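Local structure of putative uncharacterized protein lp_3323 (Lactobacillus plantarum, 3DC7) at residues Ala71-Tyr76 / Tyr113-Met118; Gly90-Tyr95 / Ile138-Asp143; Pro131-Ser136 / Gln217-Ser222. The protein is of unknown function but belongs to the GDSL-like lipase/acylhydrolase family of the SGNH hydrolase clan and probably hydrolyses ester bonds. All blocks are in the same frame, centred on the assembly; numbering follows the deposited sequence.

Contact 1: Ala71-Tyr76 / Tyr113-Met118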
ATOM      1  N   ALA A  71       1.360  -4.535  29.021  1.00 26.44           N
ATOM      2  CA  ALA A  71       0.545  -3.977  27.936  1.00 26.35           C
ATOM      3  C   ALA A  71       1.026  -2.640  27.381  1.00 26.60           C
ATOM      4  O   ALA A  71       0.998  -1.635  28.080  1.00 26.20           O
ATOM      5  CB  ALA A  71      -0.900  -3.838  28.399  1.00 25.85           C
HETATM    6  N   MSE A  72       1.429  -2.618  26.127  1.00 26.98           N
HETATM    7  CA  MSE A  72       1.696  -1.342  25.440  1.00 27.48           C
HETATM    8  C   MSE A  72       0.479  -0.407  25.413  1.00 27.22           C
HETATM    9  O   MSE A  72       0.622   0.822  25.342  1.00 27.03           O
HETATM   10  CB  MSE A  72       2.194  -1.579  24.024  1.00 27.51           C
HETATM   11  CG  MSE A  72       3.600  -2.146  23.946  1.00 30.91           C
HETATM   12 SE   MSE A  72       4.173  -2.393  22.072  1.00 39.12          SE
HETATM   13  CE  MSE A  72       4.945  -4.184  22.271  1.00 34.85           C
ATOM     14  N   ALA A  73      -0.705  -0.985  25.482  1.00 27.35           N
ATOM     15  CA  ALA A  73      -1.943  -0.204  25.517  1.00 27.92           C
ATOM     16  C   ALA A  73      -2.116   0.579  26.821  1.00 28.25           C
ATOM     17  O   ALA A  73      -3.006   1.422  26.923  1.00 28.78           O
ATOM     18  CB  ALA A  73      -3.147  -1.085  25.237  1.00 28.14           C
ATOM     19  N   VAL A  74      -1.262   0.310  27.810  1.00 28.54           N
ATOM     20  CA  VAL A  74      -1.141   1.181  28.982  1.00 28.48           C
ATOM     21  C   VAL A  74       0.221   1.886  29.039  1.00 28.30           C
ATOM     22  O   VAL A  74       0.299   3.063  29.374  1.00 28.46           O
ATOM     23  CB  VAL A  74      -1.485   0.462  30.340  1.00 28.70           C
ATOM     24  CG1 VAL A  74      -0.712  -0.807  30.524  1.00 27.89           C
ATOM     25  CG2 VAL A  74      -1.228   1.397  31.522  1.00 28.87           C
ATOM     26  N   ARG A  75       1.287   1.183  28.673  1.00 27.92           N
ATOM     27  CA  ARG A  75       2.635   1.746  28.784  1.00 27.43           C
ATOM     28  C   ARG A  75       2.885   2.988  27.923  1.00 27.06           C
ATOM     29  O   ARG A  75       3.815   3.754  28.195  1.00 27.07           O
ATOM     30  CB  ARG A  75       3.690   0.689  28.473  1.00 27.34           C
ATOM     31  CG  ARG A  75       3.811  -0.369  29.528  1.00 27.55           C
ATOM     32  CD  ARG A  75       5.123  -1.138  29.391  1.00 28.22           C
ATOM     33  NE  ARG A  75       5.299  -1.791  28.089  1.00 28.67           N
ATOM     34  CZ  ARG A  75       6.110  -1.351  27.138  1.00 29.08           C
ATOM     35  NH1 ARG A  75       6.821  -0.251  27.333  1.00 31.05           N
ATOM     36  NH2 ARG A  75       6.224  -2.015  25.994  1.00 30.39           N
ATOM     37  N   TYR A  76       2.068   3.183  26.891  1.00 26.41           N
ATOM     38  CA  TYR A  76       2.182   4.355  26.022  1.00 26.24           C
ATOM     39  C   TYR A  76       2.109   5.674  26.795  1.00 26.65           C
ATOM     40  O   TYR A  76       2.576   6.707  26.302  1.00 26.78           O
ATOM     41  CB  TYR A  76       1.075   4.341  24.952  1.00 26.03           C
ATOM     42  CG  TYR A  76      -0.266   4.881  25.428  1.00 24.20           C
ATOM     43  CD1 TYR A  76      -1.238   4.028  25.930  1.00 22.99           C
ATOM     44  CD2 TYR A  76      -0.544   6.245  25.383  1.00 22.21           C
ATOM     45  CE1 TYR A  76      -2.477   4.513  26.357  1.00 24.07           C
ATOM     46  CE2 TYR A  76      -1.764   6.751  25.823  1.00 25.28           C
ATOM     47  CZ  TYR A  76      -2.732   5.878  26.309  1.00 26.32           C
ATOM     48  OH  TYR A  76      -3.942   6.375  26.752  1.00 27.42           O
ATOM     49  N   TYR A 113      -7.501  -6.704  19.284  1.00 22.83           N
ATOM     50  CA  TYR A 113      -8.272  -5.641  18.634  1.00 22.92           C
ATOM     51  C   TYR A 113      -8.668  -4.533  19.595  1.00 23.21           C
ATOM     52  O   TYR A 113      -8.540  -3.344  19.277  1.00 23.02           O
ATOM     53  CB  TYR A 113      -9.530  -6.210  18.001  1.00 23.04           C
ATOM     54  CG  TYR A 113      -9.381  -6.703  16.586  1.00 22.24           C
ATOM     55  CD1 TYR A 113      -9.353  -5.803  15.502  1.00 22.61           C
ATOM     56  CD2 TYR A 113      -9.329  -8.067  16.310  1.00 23.87           C
ATOM     57  CE1 TYR A 113      -9.255  -6.265  14.181  1.00 22.07           C
ATOM     58  CE2 TYR A 113      -9.221  -8.539  15.000  1.00 21.82           C
ATOM     59  CZ  TYR A 113      -9.186  -7.635  13.948  1.00 23.62           C
ATOM     60  OH  TYR A 113      -9.089  -8.113  12.668  1.00 23.78           O
ATOM     61  N   GLY A 114      -9.153  -4.927  20.772  1.00 23.49           N
ATOM     62  CA  GLY A 114      -9.499  -3.978  21.820  1.00 23.02           C
ATOM     63  C   GLY A 114      -8.300  -3.193  22.297  1.00 23.00           C
ATOM     64  O   GLY A 114      -8.396  -1.991  22.533  1.00 22.91           O
ATOM     65  N   ALA A 115      -7.154  -3.854  22.421  1.00 23.71           N
ATOM     66  CA  ALA A 115      -5.957  -3.175  22.911  1.00 24.24           C
ATOM     67  C   ALA A 115      -5.378  -2.167  21.900  1.00 25.24           C
ATOM     68  O   ALA A 115      -4.969  -1.076  22.300  1.00 25.15           O
ATOM     69  CB  ALA A 115      -4.926  -4.158  23.370  1.00 23.71           C
ATOM     70  N   LEU A 116      -5.369  -2.513  20.609  1.00 26.15           N
ATOM     71  CA  LEU A 116      -5.077  -1.540  19.542  1.00 27.45           C
ATOM     72  C   LEU A 116      -5.967  -0.292  19.605  1.00 28.67           C
ATOM     73  O   LEU A 116      -5.461   0.828  19.512  1.00 28.49           O
ATOM     74  CB  LEU A 116      -5.187  -2.182  18.152  1.00 27.43           C
ATOM     75  CG  LEU A 116      -4.085  -3.183  17.781  1.00 28.07           C
ATOM     76  CD1 LEU A 116      -4.488  -4.024  16.569  1.00 29.30           C
ATOM     77  CD2 LEU A 116      -2.763  -2.459  17.535  1.00 28.79           C
HETATM   78  N   MSE A 117      -7.277  -0.479  19.780  1.00 30.11           N
HETATM   79  CA  MSE A 117      -8.203   0.659  19.857  1.00 32.25           C
HETATM   80  C   MSE A 117      -7.844   1.650  20.973  1.00 31.82           C
HETATM   81  O   MSE A 117      -7.820   2.867  20.766  1.00 31.21           O
HETATM   82  CB  MSE A 117      -9.650   0.193  20.031  1.00 33.42           C
HETATM   83  CG  MSE A 117     -10.610   1.358  20.212  1.00 40.00           C
HETATM   84 SE   MSE A 117     -12.470   0.820  20.329  1.00 60.20          SE
HETATM   85  CE  MSE A 117     -12.758   0.140  18.492  1.00 54.27           C
HETATM   86  N   MSE A 118      -7.566   1.122  22.159  1.00 31.76           N
HETATM   87  CA  MSE A 118      -7.205   1.980  23.259  1.00 32.45           C
HETATM   88  C   MSE A 118      -5.841   2.617  23.068  1.00 30.58           C
HETATM   89  O   MSE A 118      -5.674   3.797  23.375  1.00 30.21           O
HETATM   90  CB  MSE A 118      -7.296   1.238  24.572  1.00 33.80           C
HETATM   91  CG  MSE A 118      -8.733   1.049  24.996  1.00 41.99           C
HETATM   92 SE   MSE A 118      -8.766  -0.282  26.377  1.00 61.36          SE
HETATM   93  CE  MSE A 118      -8.434   0.938  27.886  1.00 56.21           C
TER
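Ala-73 meets Ala-115 where the short helix 72-75 packs on the longer helix 112-126. Both helices belong to the alpha/beta fold of SGNH hydrolases, in which helices pack on a parallel sheet. The tight part is an alanine-on-alanine contact. Ala-73 CA and Ala-115 CA are 5.6 Å apart, which two methyl side chains allow. Ala-73 CB lies 4.0 Å from Ala-115 CB. The same methyl comes closer still to the backbone, at 3.5 Å from Ala-115 O. No hydrogen bond joins the two segments; they meet by packing. At the start of helix 72-75, the N-cap residue Ala-71 accepts on its O from both Val-74 N and Arg-75 N.

The packing becomes looser toward Met-118, a partly exposed selenomethionine. Its CB stays 4.8 Å from Ala-73 CB, and its chain continues onto Met-109. Val-74, next to Ala-73, is exposed on the solvent side. Arg-75 instead reaches into the protein, where its guanidinium group bonds Leu-58 O and Ser-63 OG.

Tyr-76, which is buried, also meets Met-118. Its CG sits between its own backbone N and carbonyl carbon (chi1 82°), which turns the ring back toward Met-72 and Ala-73. Met-72 O then lies at the ring edge, in its plane. Across the contact the ring is only loosely met, obliquely, with Tyr-76 CE1 4.4 Å from Met-118 O.

Contact 2: Gly90-Tyr95 / Ile138-Asp143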
ATOM      1  N   GLY A  90       5.002  -3.490  17.699  1.00 27.18           N
ATOM      2  CA  GLY A  90       4.420  -4.560  18.502  1.00 27.96           C
ATOM      3  C   GLY A  90       3.521  -5.515  17.741  1.00 28.20           C
ATOM      4  O   GLY A  90       3.238  -5.306  16.555  1.00 29.03           O
ATOM      5  N   GLY A  91       3.085  -6.571  18.432  1.00 27.91           N
ATOM      6  CA  GLY A  91       2.193  -7.572  17.860  1.00 27.22           C
ATOM      7  C   GLY A  91       2.780  -8.976  17.778  1.00 27.06           C
ATOM      8  O   GLY A  91       2.031  -9.958  17.748  1.00 26.89           O
ATOM      9  N   VAL A  92       4.108  -9.083  17.731  1.00 26.42           N
ATOM     10  CA  VAL A  92       4.716 -10.392  17.576  1.00 25.96           C
ATOM     11  C   VAL A  92       4.577 -11.232  18.844  1.00 25.40           C
ATOM     12  O   VAL A  92       4.419 -12.449  18.762  1.00 24.84           O
ATOM     13  CB  VAL A  92       6.179 -10.341  17.059  1.00 26.43           C
ATOM     14  CG1 VAL A  92       7.178 -10.148  18.194  1.00 25.17           C
ATOM     15  CG2 VAL A  92       6.486 -11.636  16.321  1.00 26.99           C
ATOM     16  N   ASN A  93       4.608 -10.573  20.004  1.00 24.70           N
ATOM     17  CA  ASN A  93       4.344 -11.256  21.276  1.00 24.84           C
ATOM     18  C   ASN A  93       2.865 -11.542  21.470  1.00 24.79           C
ATOM     19  O   ASN A  93       2.497 -12.579  22.013  1.00 24.65           O
ATOM     20  CB  ASN A  93       4.891 -10.470  22.472  1.00 24.43           C
ATOM     21  CG  ASN A  93       6.407 -10.447  22.507  1.00 24.84           C
ATOM     22  OD1 ASN A  93       7.017  -9.397  22.743  1.00 23.42           O
ATOM     23  ND2 ASN A  93       7.025 -11.604  22.266  1.00 20.63           N
ATOM     24  N   ASP A  94       2.010 -10.631  21.017  1.00 24.83           N
ATOM     25  CA  ASP A  94       0.585 -10.922  21.042  1.00 25.20           C
ATOM     26  C   ASP A  94       0.313 -12.200  20.247  1.00 24.53           C
ATOM     27  O   ASP A  94      -0.428 -13.071  20.702  1.00 24.07           O
ATOM     28  CB  ASP A  94      -0.221  -9.746  20.530  1.00 25.60           C
ATOM     29  CG  ASP A  94       0.035  -8.473  21.336  1.00 28.68           C
ATOM     30  OD1 ASP A  94      -0.885  -8.020  22.068  1.00 31.76           O
ATOM     31  OD2 ASP A  94       1.163  -7.921  21.235  1.00 30.95           O
ATOM     32  N   TYR A  95       0.946 -12.330  19.083  1.00 24.24           N
ATOM     33  CA  TYR A  95       0.847 -13.581  18.318  1.00 24.26           C
ATOM     34  C   TYR A  95       1.486 -14.762  19.073  1.00 24.30           C
ATOM     35  O   TYR A  95       0.805 -15.723  19.402  1.00 24.11           O
ATOM     36  CB  TYR A  95       1.440 -13.455  16.901  1.00 23.84           C
ATOM     37  CG  TYR A  95       1.641 -14.797  16.215  1.00 22.56           C
ATOM     38  CD1 TYR A  95       0.545 -15.555  15.783  1.00 21.36           C
ATOM     39  CD2 TYR A  95       2.922 -15.327  16.037  1.00 21.78           C
ATOM     40  CE1 TYR A  95       0.721 -16.795  15.186  1.00 21.71           C
ATOM     41  CE2 TYR A  95       3.105 -16.564  15.436  1.00 21.63           C
ATOM     42  CZ  TYR A  95       2.005 -17.290  15.014  1.00 22.59           C
ATOM     43  OH  TYR A  95       2.180 -18.503  14.398  1.00 23.23           O
ATOM     44  N   ILE A 138       8.423  -8.884  11.085  1.00 24.84           N
ATOM     45  CA  ILE A 138       8.748  -9.940  10.125  1.00 25.08           C
ATOM     46  C   ILE A 138       8.058 -11.271  10.489  1.00 25.08           C
ATOM     47  O   ILE A 138       7.855 -11.575  11.679  1.00 24.89           O
ATOM     48  CB  ILE A 138      10.288 -10.106  10.058  1.00 25.23           C
ATOM     49  CG1 ILE A 138      10.918  -8.794   9.567  1.00 25.34           C
ATOM     50  CG2 ILE A 138      10.711 -11.287   9.150  1.00 24.97           C
ATOM     51  CD1 ILE A 138      12.261  -8.513  10.158  1.00 26.74           C
ATOM     52  N   HIS A 139       7.669 -12.021   9.454  1.00 25.14           N
ATOM     53  CA  HIS A 139       7.174 -13.394   9.586  1.00 25.80           C
ATOM     54  C   HIS A 139       8.219 -14.197  10.353  1.00 26.13           C
ATOM     55  O   HIS A 139       9.373 -14.270   9.937  1.00 26.14           O
ATOM     56  CB  HIS A 139       6.950 -14.023   8.196  1.00 25.79           C
ATOM     57  CG  HIS A 139       6.059 -15.233   8.202  1.00 26.75           C
ATOM     58  ND1 HIS A 139       6.242 -16.299   9.060  1.00 27.61           N
ATOM     59  CD2 HIS A 139       4.988 -15.553   7.438  1.00 27.73           C
ATOM     60  CE1 HIS A 139       5.311 -17.212   8.841  1.00 26.09           C
ATOM     61  NE2 HIS A 139       4.541 -16.786   7.858  1.00 28.14           N
ATOM     62  N   ILE A 140       7.823 -14.772  11.482  1.00 26.15           N
ATOM     63  CA  ILE A 140       8.777 -15.491  12.325  1.00 26.50           C
ATOM     64  C   ILE A 140       8.861 -16.966  11.953  1.00 26.90           C
ATOM     65  O   ILE A 140       7.986 -17.487  11.265  1.00 27.41           O
ATOM     66  CB  ILE A 140       8.455 -15.344  13.839  1.00 26.33           C
ATOM     67  CG1 ILE A 140       7.155 -16.076  14.194  1.00 25.41           C
ATOM     68  CG2 ILE A 140       8.445 -13.862  14.254  1.00 25.94           C
ATOM     69  CD1 ILE A 140       6.825 -16.093  15.656  1.00 27.23           C
ATOM     70  N   GLY A 141       9.923 -17.625  12.403  1.00 27.64           N
ATOM     71  CA  GLY A 141      10.105 -19.063  12.198  1.00 28.55           C
ATOM     72  C   GLY A 141       9.573 -19.856  13.376  1.00 29.20           C
ATOM     73  O   GLY A 141       8.776 -19.336  14.164  1.00 28.99           O
ATOM     74  N   SER A 142      10.023 -21.103  13.502  1.00 29.84           N
ATOM     75  CA  SER A 142       9.474 -22.042  14.479  1.00 31.30           C
ATOM     76  C   SER A 142      10.468 -22.511  15.544  1.00 31.65           C
ATOM     77  O   SER A 142      10.192 -23.456  16.281  1.00 32.26           O
ATOM     78  CB  SER A 142       8.903 -23.264  13.756  1.00 31.53           C
ATOM     79  OG  SER A 142       7.617 -22.982  13.234  1.00 33.45           O
ATOM     80  N   ASP A 143      11.615 -21.854  15.631  1.00 31.98           N
ATOM     81  CA  ASP A 143      12.702 -22.371  16.443  1.00 32.60           C
ATOM     82  C   ASP A 143      12.924 -21.650  17.767  1.00 31.93           C
ATOM     83  O   ASP A 143      13.805 -22.034  18.528  1.00 31.80           O
ATOM     84  CB  ASP A 143      13.994 -22.415  15.621  1.00 33.15           C
ATOM     85  CG  ASP A 143      13.927 -23.428  14.473  1.00 36.94           C
ATOM     86  OD1 ASP A 143      13.176 -24.435  14.580  1.00 39.64           O
ATOM     87  OD2 ASP A 143      14.635 -23.217  13.455  1.00 40.59           O
TER
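The first turn of helix 92-96 faces an irregular loop, with Val-92 CA and Ile-140 CA, 8.4 Å apart, the nearest CA pair of the two segments. Gly-91 is the N-cap, with a positive phi of 117°, and its O takes the bond from Tyr-95 N.

One side chain, Ile-140, makes the contact with both its branches. Its CG2 meets Val-92 CG2 at 3.6 Å. The other branch goes to the tyrosine. With CG1 between the backbone N and the carbonyl carbon (chi1 68°) and the rest of the chain extended, the CD1 methyl reaches the edge of the Tyr-95 ring. It lies in the ring plane, with Ile-140 CD1 3.8 Å from Tyr-95 CE2. The ring is held at its far end by the hydroxyl, which bonds Ser-149 O.

The loop has its own polar supports. His-139 ND1 donates to Ile-140 O at 3.1 Å, and this oxygen lies almost in the imidazole plane. The side-chain amide of Gln-159 clamps the loop as well, giving its NE2 to Ile-138 O and taking Ile-140 N on OE1. Asp-94 turns to the other side, where its two oxygens accept from Ile-65 N and Gly-66 N.

Gly-91 to Asp-94 match the Gly-X-Asn-Asp block of SGNH hydrolases, whose asparagine lines the oxyanion hole in relatives; Asn-93 packs on Asp-29 and is consistent with that site.

Contact 3: Pro131-Ser136 / Gln217-Ser222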
ATOM      1  N   PRO A 131       3.663  13.257  14.529  1.00 26.21           N
ATOM      2  CA  PRO A 131       3.676  12.178  13.546  1.00 26.25           C
ATOM      3  C   PRO A 131       3.934  10.820  14.200  1.00 26.14           C
ATOM      4  O   PRO A 131       4.785  10.704  15.091  1.00 25.84           O
ATOM      5  CB  PRO A 131       4.828  12.562  12.599  1.00 26.02           C
ATOM      6  CG  PRO A 131       5.666  13.510  13.358  1.00 26.15           C
ATOM      7  CD  PRO A 131       4.750  14.228  14.296  1.00 26.35           C
ATOM      8  N   LYS A 132       3.181   9.814  13.769  1.00 25.78           N
ATOM      9  CA  LYS A 132       3.269   8.479  14.354  1.00 25.71           C
ATOM     10  C   LYS A 132       3.249   7.425  13.276  1.00 25.24           C
ATOM     11  O   LYS A 132       2.594   7.589  12.252  1.00 24.90           O
ATOM     12  CB  LYS A 132       2.068   8.193  15.262  1.00 25.90           C
ATOM     13  CG  LYS A 132       1.715   9.288  16.201  1.00 27.16           C
ATOM     14  CD  LYS A 132       0.322   9.099  16.743  1.00 26.06           C
ATOM     15  CE  LYS A 132      -0.047  10.306  17.558  1.00 24.87           C
ATOM     16  NZ  LYS A 132      -0.453  11.408  16.651  1.00 23.54           N
ATOM     17  N   LEU A 133       3.944   6.326  13.525  1.00 25.03           N
ATOM     18  CA  LEU A 133       3.736   5.147  12.712  1.00 24.95           C
ATOM     19  C   LEU A 133       3.705   3.852  13.523  1.00 23.86           C
ATOM     20  O   LEU A 133       4.292   3.759  14.609  1.00 24.21           O
ATOM     21  CB  LEU A 133       4.714   5.073  11.527  1.00 25.35           C
ATOM     22  CG  LEU A 133       6.232   4.908  11.603  1.00 26.96           C
ATOM     23  CD1 LEU A 133       6.674   4.147  12.801  1.00 31.16           C
ATOM     24  CD2 LEU A 133       6.704   4.176  10.374  1.00 26.58           C
ATOM     25  N   PHE A 134       3.001   2.863  12.981  0.50 23.40           N
ATOM     26  CA  PHE A 134       2.929   1.522  13.543  0.50 22.63           C
ATOM     27  C   PHE A 134       3.771   0.578  12.712  0.50 22.28           C
ATOM     28  O   PHE A 134       3.625   0.527  11.490  0.50 22.15           O
ATOM     29  CB  PHE A 134       1.480   1.032  13.570  0.50 22.66           C
ATOM     30  CG  PHE A 134       0.811   1.209  14.897  0.50 22.35           C
ATOM     31  CD1 PHE A 134       0.353   0.109  15.605  0.50 21.69           C
ATOM     32  CD2 PHE A 134       0.659   2.480  15.453  0.50 22.86           C
ATOM     33  CE1 PHE A 134      -0.262   0.264  16.842  0.50 22.00           C
ATOM     34  CE2 PHE A 134       0.052   2.645  16.694  0.50 21.70           C
ATOM     35  CZ  PHE A 134      -0.407   1.537  17.386  0.50 22.06           C
ATOM     36  N   ILE A 135       4.660  -0.153  13.377  1.00 21.93           N
ATOM     37  CA  ILE A 135       5.530  -1.120  12.705  1.00 21.72           C
ATOM     38  C   ILE A 135       5.141  -2.524  13.158  1.00 22.19           C
ATOM     39  O   ILE A 135       5.128  -2.802  14.352  1.00 22.43           O
ATOM     40  CB  ILE A 135       7.028  -0.855  13.007  1.00 20.69           C
ATOM     41  CG1 ILE A 135       7.404   0.597  12.661  1.00 20.29           C
ATOM     42  CG2 ILE A 135       7.881  -1.811  12.225  1.00 19.50           C
ATOM     43  CD1 ILE A 135       8.658   1.074  13.343  1.00 20.69           C
ATOM     44  N   SER A 136       4.804  -3.399  12.214  1.00 23.28           N
ATOM     45  CA  SER A 136       4.555  -4.807  12.562  1.00 24.17           C
ATOM     46  C   SER A 136       5.680  -5.718  12.061  1.00 24.54           C
ATOM     47  O   SER A 136       6.289  -5.452  11.021  1.00 25.27           O
ATOM     48  CB  SER A 136       3.201  -5.265  12.040  1.00 23.77           C
ATOM     49  OG  SER A 136       3.153  -5.192  10.630  1.00 25.34           O
ATOM     50  N   GLN A 217      13.523   4.257   7.283  1.00 23.74           N
ATOM     51  CA  GLN A 217      13.866   5.558   6.692  1.00 24.18           C
ATOM     52  C   GLN A 217      13.139   5.772   5.355  1.00 24.32           C
ATOM     53  O   GLN A 217      12.555   6.839   5.137  1.00 24.83           O
ATOM     54  CB  GLN A 217      15.378   5.741   6.548  1.00 23.61           C
ATOM     55  CG  GLN A 217      15.802   7.158   6.140  1.00 24.98           C
ATOM     56  CD  GLN A 217      15.571   8.205   7.235  1.00 26.25           C
ATOM     57  OE1 GLN A 217      16.050   8.066   8.354  1.00 28.57           O
ATOM     58  NE2 GLN A 217      14.843   9.253   6.908  1.00 26.08           N
ATOM     59  N   SER A 218      13.135   4.746   4.495  1.00 24.54           N
ATOM     60  CA  SER A 218      12.448   4.804   3.200  1.00 24.85           C
ATOM     61  C   SER A 218      10.991   5.141   3.408  1.00 24.44           C
ATOM     62  O   SER A 218      10.449   5.992   2.716  1.00 24.27           O
ATOM     63  CB  SER A 218      12.520   3.468   2.464  1.00 24.93           C
ATOM     64  OG  SER A 218      13.831   3.199   2.044  1.00 28.12           O
ATOM     65  N   PHE A 219      10.369   4.457   4.364  1.00 24.17           N
ATOM     66  CA  PHE A 219       8.954   4.630   4.650  1.00 24.74           C
ATOM     67  C   PHE A 219       8.662   6.064   5.113  1.00 24.88           C
ATOM     68  O   PHE A 219       7.697   6.686   4.673  1.00 24.91           O
ATOM     69  CB  PHE A 219       8.477   3.601   5.688  1.00 24.15           C
ATOM     70  CG  PHE A 219       6.982   3.577   5.863  1.00 24.39           C
ATOM     71  CD1 PHE A 219       6.188   2.810   5.025  1.00 23.08           C
ATOM     72  CD2 PHE A 219       6.373   4.341   6.842  1.00 23.65           C
ATOM     73  CE1 PHE A 219       4.816   2.798   5.167  1.00 24.30           C
ATOM     74  CE2 PHE A 219       4.989   4.336   6.991  1.00 24.73           C
ATOM     75  CZ  PHE A 219       4.214   3.558   6.149  1.00 25.39           C
ATOM     76  N   LEU A 220       9.510   6.579   5.986  1.00 25.54           N
ATOM     77  CA  LEU A 220       9.351   7.931   6.507  1.00 27.04           C
ATOM     78  C   LEU A 220       9.478   8.970   5.400  1.00 28.12           C
ATOM     79  O   LEU A 220       8.682   9.915   5.341  1.00 28.33           O
ATOM     80  CB  LEU A 220      10.355   8.214   7.630  1.00 26.43           C
ATOM     81  CG  LEU A 220      10.170   7.423   8.925  1.00 26.91           C
ATOM     82  CD1 LEU A 220      11.365   7.649   9.826  1.00 27.57           C
ATOM     83  CD2 LEU A 220       8.891   7.830   9.655  1.00 27.32           C
ATOM     84  N   ASP A 221      10.467   8.781   4.526  1.00 29.53           N
ATOM     85  CA  ASP A 221      10.688   9.652   3.368  1.00 31.16           C
ATOM     86  C   ASP A 221       9.476   9.721   2.436  1.00 31.94           C
ATOM     87  O   ASP A 221       9.213  10.762   1.847  1.00 32.24           O
ATOM     88  CB  ASP A 221      11.928   9.203   2.580  1.00 31.24           C
ATOM     89  CG  ASP A 221      13.239   9.456   3.333  1.00 32.36           C
ATOM     90  OD1 ASP A 221      13.225  10.155   4.365  1.00 33.17           O
ATOM     91  OD2 ASP A 221      14.302   8.961   2.888  1.00 35.61           O
ATOM     92  N   SER A 222       8.742   8.613   2.324  1.00 32.95           N
ATOM     93  CA  SER A 222       7.624   8.482   1.390  1.00 33.87           C
ATOM     94  C   SER A 222       6.274   8.831   2.008  1.00 34.94           C
ATOM     95  O   SER A 222       5.259   8.860   1.306  1.00 34.97           O
ATOM     96  CB  SER A 222       7.563   7.050   0.843  1.00 34.09           C
ATOM     97  OG  SER A 222       8.857   6.597   0.461  1.00 34.66           O
TER
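Asp-221 OD1 is gripped by two donors, Gln-217 NE2 one helical turn earlier and Val-19 N near the start of the model. The Gln-217 NE2 to Asp-221 OD1 bond is 3.1 Å long. It comes from above the carboxylate plane, 37° out of it, while the acceptor stays in the amide plane of Gln-217. A second side chain bonds back along the helix, with Ser-222 OG 2.8 Å from Ser-218 O. These polar groups lie off the sheet-facing side of helix 206-223, and Ser-218 and Ser-222 also pack on Ser-222 of neighbouring subunits.

The face toward strand 132-136 is apolar. Leu-133 carries it through one methyl. Its CD2 is 3.6 Å from Phe-219 CD2 and 3.8 Å from Phe-219 CE2, so it meets the CD2-CE2 bond of the ring obliquely. Leu-133 and Phe-219 run alongside each other, pointing opposite ways. With CG anti to the backbone N (chi1 -171°), the Phe-219 ring reaches toward the strand; it also stacks on His-223. Leu-220 adds a looser contact, with its CD2 4.3 Å from Leu-133 CD2.

The next strand residue, Phe-134, points away and packs on Leu-116 and Leu-120 of helix 112-126. Successive residues of this inner strand thus serve opposite sheet faces, as in the three-layer alpha/beta/alpha sandwich of SGNH hydrolases.

In the fold
Contacts 1 and 2 have centres about 18 Å apart and touch directly: the selenomethionine methyl Met-72 CE is 3.8 Å from Gly-90 CA. Contact 3 is about 20 Å, centre to centre, from each of the others. It meets contact 1 through Leu-116 on Phe-134, which is modelled in two conformers. Contacts 2 and 3 adjoin only in sequence and lie on opposite sides of the chain's centre. Of the three, contact 2 is the one linked to the probable active site, through Asn-93 next to Asp-29. The Phe-219 side chain of contact 3 is about 10 Å from a bound sodium ion, and this contact adjoins neighbouring subunits.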